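Local coordinates for protein integral membrane indolylacetylinositol arabinosyltransferase EmbB (Mycolicibacterium smegmatis MC2 155, PDB 7BVC) that probably transfers arabinose units during polymerisation of the arabinan of mycobacterial cell-wall arabinogalactan, and is inhibited by the antitubercular drug ethambutol, at residues P741-T749 with Y816-P824. Residues are numbered along the deposited sequence; the frame is centred on the assembly and turned at random.
Sequences PDSNAGFLT and YGLDPKRVP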
loop_
_atom_site.group_PDB
_atom_site.type_symbol
_atom_site.label_atom_id
_atom_site.label_comp_id
_atom_site.label_asym_id
_atom_site.label_seq_id
_atom_site.Cartn_x
_atom_site.Cartn_y
_atom_site.Cartn_z
ATOM N N PRO B 741 15.797 18.357 33.491
ATOM C CA PRO B 741 17.122 18.869 33.113
ATOM C C PRO B 741 18.225 17.856 33.375
ATOM O O PRO B 741 18.976 17.494 32.465
ATOM C CB PRO B 741 17.278 20.115 33.992
ATOM C CG PRO B 741 15.882 20.519 34.320
ATOM C CD PRO B 741 15.127 19.236 34.461
ATOM N N ASP B 742 18.327 17.392 34.616
ATOM C CA ASP B 742 19.288 16.366 35.010
ATOM C C ASP B 742 18.514 15.147 35.495
ATOM O O ASP B 742 17.916 15.175 36.575
ATOM C CB ASP B 742 20.230 16.884 36.093
ATOM C CG ASP B 742 21.133 15.800 36.650
ATOM O OD1 ASP B 742 22.017 15.324 35.909
ATOM O OD2 ASP B 742 20.958 15.426 37.828
ATOM N N SER B 743 18.528 14.080 34.704
ATOM C CA SER B 743 17.791 12.863 35.042
ATOM C C SER B 743 18.605 11.955 35.958
ATOM O O SER B 743 18.780 10.767 35.698
ATOM C CB SER B 743 17.387 12.128 33.770
ATOM O OG SER B 743 18.523 11.639 33.083
ATOM N N ASN B 744 19.110 12.526 37.049
ATOM C CA ASN B 744 19.806 11.768 38.076
ATOM C C ASN B 744 19.374 12.133 39.487
ATOM O O ASN B 744 19.699 11.394 40.423
ATOM C CB ASN B 744 21.325 11.961 37.956
ATOM C CG ASN B 744 21.950 11.049 36.921
ATOM O OD1 ASN B 744 21.619 9.869 36.839
ATOM N ND2 ASN B 744 22.864 11.593 36.126
ATOM N N ALA B 745 18.662 13.241 39.672
ATOM C CA ALA B 745 18.184 13.654 40.980
ATOM C C ALA B 745 16.810 13.059 41.253
ATOM O O ALA B 745 15.999 12.887 40.338
ATOM C CB ALA B 745 18.124 15.180 41.076
ATOM N N GLY B 746 16.557 12.741 42.512
ATOM C CA GLY B 746 15.300 12.173 42.929
ATOM C C GLY B 746 15.312 10.689 43.232
ATOM O O GLY B 746 14.255 10.056 43.140
ATOM N N PHE B 747 16.458 10.120 43.591
ATOM C CA PHE B 747 16.547 8.704 43.919
ATOM C C PHE B 747 16.319 8.510 45.412
ATOM O O PHE B 747 16.908 9.219 46.234
ATOM C CB PHE B 747 17.904 8.137 43.502
ATOM C CG PHE B 747 17.956 7.690 42.070
ATOM C CD1 PHE B 747 17.497 6.437 41.705
ATOM C CD2 PHE B 747 18.454 8.526 41.087
ATOM C CE1 PHE B 747 17.539 6.026 40.386
ATOM C CE2 PHE B 747 18.498 8.119 39.770
ATOM C CZ PHE B 747 18.041 6.868 39.419
ATOM N N LEU B 748 15.465 7.553 45.755
ATOM C CA LEU B 748 15.022 7.368 47.128
ATOM C C LEU B 748 16.027 6.542 47.921
ATOM O O LEU B 748 16.739 5.695 47.376
ATOM C CB LEU B 748 13.649 6.699 47.154
ATOM C CG LEU B 748 12.580 7.424 46.329
ATOM C CD1 LEU B 748 11.293 6.622 46.262
ATOM C CD2 LEU B 748 12.325 8.816 46.885
ATOM N N THR B 749 16.074 6.800 49.226
ATOM C CA THR B 749 17.031 6.149 50.116
ATOM C C THR B 749 16.487 4.805 50.583
ATOM O O THR B 749 15.367 4.745 51.104
ATOM C CB THR B 749 17.325 7.026 51.328
ATOM O OG1 THR B 749 17.904 8.264 50.896
ATOM C CG2 THR B 749 18.287 6.324 52.274
ATOM N N TYR B 816 19.580 7.726 29.327
ATOM C CA TYR B 816 19.236 9.040 29.882
ATOM C C TYR B 816 20.403 9.700 30.607
ATOM O O TYR B 816 20.209 10.652 31.368
ATOM C CB TYR B 816 18.022 8.947 30.812
ATOM C CG TYR B 816 16.773 8.467 30.118
ATOM C CD1 TYR B 816 16.114 9.271 29.203
ATOM C CD2 TYR B 816 16.258 7.205 30.371
ATOM C CE1 TYR B 816 14.977 8.835 28.561
ATOM C CE2 TYR B 816 15.122 6.760 29.734
ATOM C CZ TYR B 816 14.485 7.579 28.832
ATOM O OH TYR B 816 13.352 7.135 28.198
ATOM N N GLY B 817 21.621 9.225 30.377
ATOM C CA GLY B 817 22.762 9.781 31.077
ATOM C C GLY B 817 22.797 9.418 32.545
ATOM O O GLY B 817 23.137 10.265 33.381
ATOM N N LEU B 818 22.449 8.180 32.879
ATOM C CA LEU B 818 22.468 7.712 34.258
ATOM C C LEU B 818 23.866 7.208 34.587
ATOM O O LEU B 818 24.380 6.306 33.916
ATOM C CB LEU B 818 21.428 6.610 34.469
ATOM C CG LEU B 818 19.956 7.030 34.425
ATOM C CD1 LEU B 818 19.071 5.849 34.083
ATOM C CD2 LEU B 818 19.532 7.639 35.746
ATOM N N ASP B 819 24.481 7.797 35.605
ATOM C CA ASP B 819 25.833 7.428 35.998
ATOM C C ASP B 819 25.870 5.975 36.451
ATOM O O ASP B 819 25.152 5.611 37.393
ATOM C CB ASP B 819 26.332 8.336 37.119
ATOM C CG ASP B 819 26.717 9.715 36.627
ATOM O OD1 ASP B 819 26.915 9.879 35.406
ATOM O OD2 ASP B 819 26.825 10.636 37.463
ATOM N N PRO B 820 26.678 5.117 35.822
ATOM C CA PRO B 820 26.758 3.719 36.270
ATOM C C PRO B 820 27.365 3.553 37.652
ATOM O O PRO B 820 27.195 2.487 38.254
ATOM C CB PRO B 820 27.634 3.057 35.199
ATOM C CG PRO B 820 27.536 3.963 34.012
ATOM C CD PRO B 820 27.444 5.339 34.587
ATOM N N LYS B 821 28.054 4.564 38.176
ATOM C CA LYS B 821 28.634 4.499 39.509
ATOM C C LYS B 821 27.634 4.858 40.601
ATOM O O LYS B 821 28.011 4.922 41.774
ATOM C CB LYS B 821 29.851 5.422 39.599
ATOM C CG LYS B 821 31.052 4.946 38.796
ATOM C CD LYS B 821 31.472 3.543 39.202
ATOM C CE LYS B 821 32.278 2.872 38.102
ATOM N NZ LYS B 821 33.463 3.682 37.710
ATOM N N ARG B 822 26.373 5.099 40.238
ATOM C CA ARG B 822 25.328 5.398 41.211
ATOM C C ARG B 822 24.051 4.590 41.027
ATOM O O ARG B 822 23.321 4.406 42.006
ATOM C CB ARG B 822 24.970 6.889 41.171
ATOM C CG ARG B 822 26.046 7.810 41.707
ATOM C CD ARG B 822 25.800 9.237 41.259
ATOM N NE ARG B 822 26.502 10.201 42.097
ATOM C CZ ARG B 822 26.376 11.518 41.986
ATOM N NH1 ARG B 822 25.571 12.034 41.066
ATOM N NH2 ARG B 822 27.052 12.322 42.795
ATOM N N VAL B 823 23.750 4.103 39.829
ATOM C CA VAL B 823 22.462 3.498 39.512
ATOM C C VAL B 823 22.688 2.009 39.257
ATOM O O VAL B 823 23.258 1.636 38.222
ATOM C CB VAL B 823 21.812 4.179 38.301
ATOM C CG1 VAL B 823 20.344 3.819 38.215
ATOM C CG2 VAL B 823 21.986 5.685 38.387
ATOM N N PRO B 824 22.268 1.129 40.156
ATOM C CA PRO B 824 22.398 -0.311 39.928
ATOM C C PRO B 824 21.378 -0.799 38.904
ATOM O O PRO B 824 20.471 -0.077 38.498
ATOM C CB PRO B 824 22.131 -0.908 41.313
ATOM C CG PRO B 824 21.292 0.107 41.999
ATOM C CD PRO B 824 21.776 1.433 41.509
#
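With chi1 at -83°, Asn744 sets its CG beside the backbone N and reaches across to Gly817, while a similar turn in Phe747 (chi1 -86°) brings the phenyl ring against Leu818 and Val823. The amide of Asn744 makes the hydrogen bond of the contact: ND2 donates to Gly817 O over 3.1 Å. It is bent, with an N-H...O angle of 144°, and the acceptor lies somewhat out of the amide plane. Asparagine suits the place because its short side chain ends in an amide that can offer an N-H to a backbone carbonyl. Gly817, at a positive phi, has a backbone shape that glycine adopts easily.

Beside this bond the contact turns apolar. Phe747 CZ lies 4.0 Å from Leu818 CD2, which comes to the edge of the ring near its plane, and also 4.0 Å from Val823 CG1, so the tip of the ring touches two branched aliphatic groups. The phenyl group is long enough for CZ to reach both methyls and is apolar like them, and the methyls of buried Leu818 and Val823 meet it with apolar surface. Both segments belong to the long, irregular connection between strand 737-739 and strand 826-827 in the C-terminal domain; these strands lie in different sheets, and the contact joins the part just after the first strand to the part just before the second. Around it, Gly746 is joined by backbone hydrogen bonding to Val952, and Val823 packs on Thr948.

Ser743, the centre of an inverse gamma turn, points its CB toward the other segment, where its small side chain fits beside Tyr816 CB. The backbone between Asp819 and Val823 is folded back by Asp819 O, which accepts from both Arg822 N and Val823 N in a compact turn that ends at the valine.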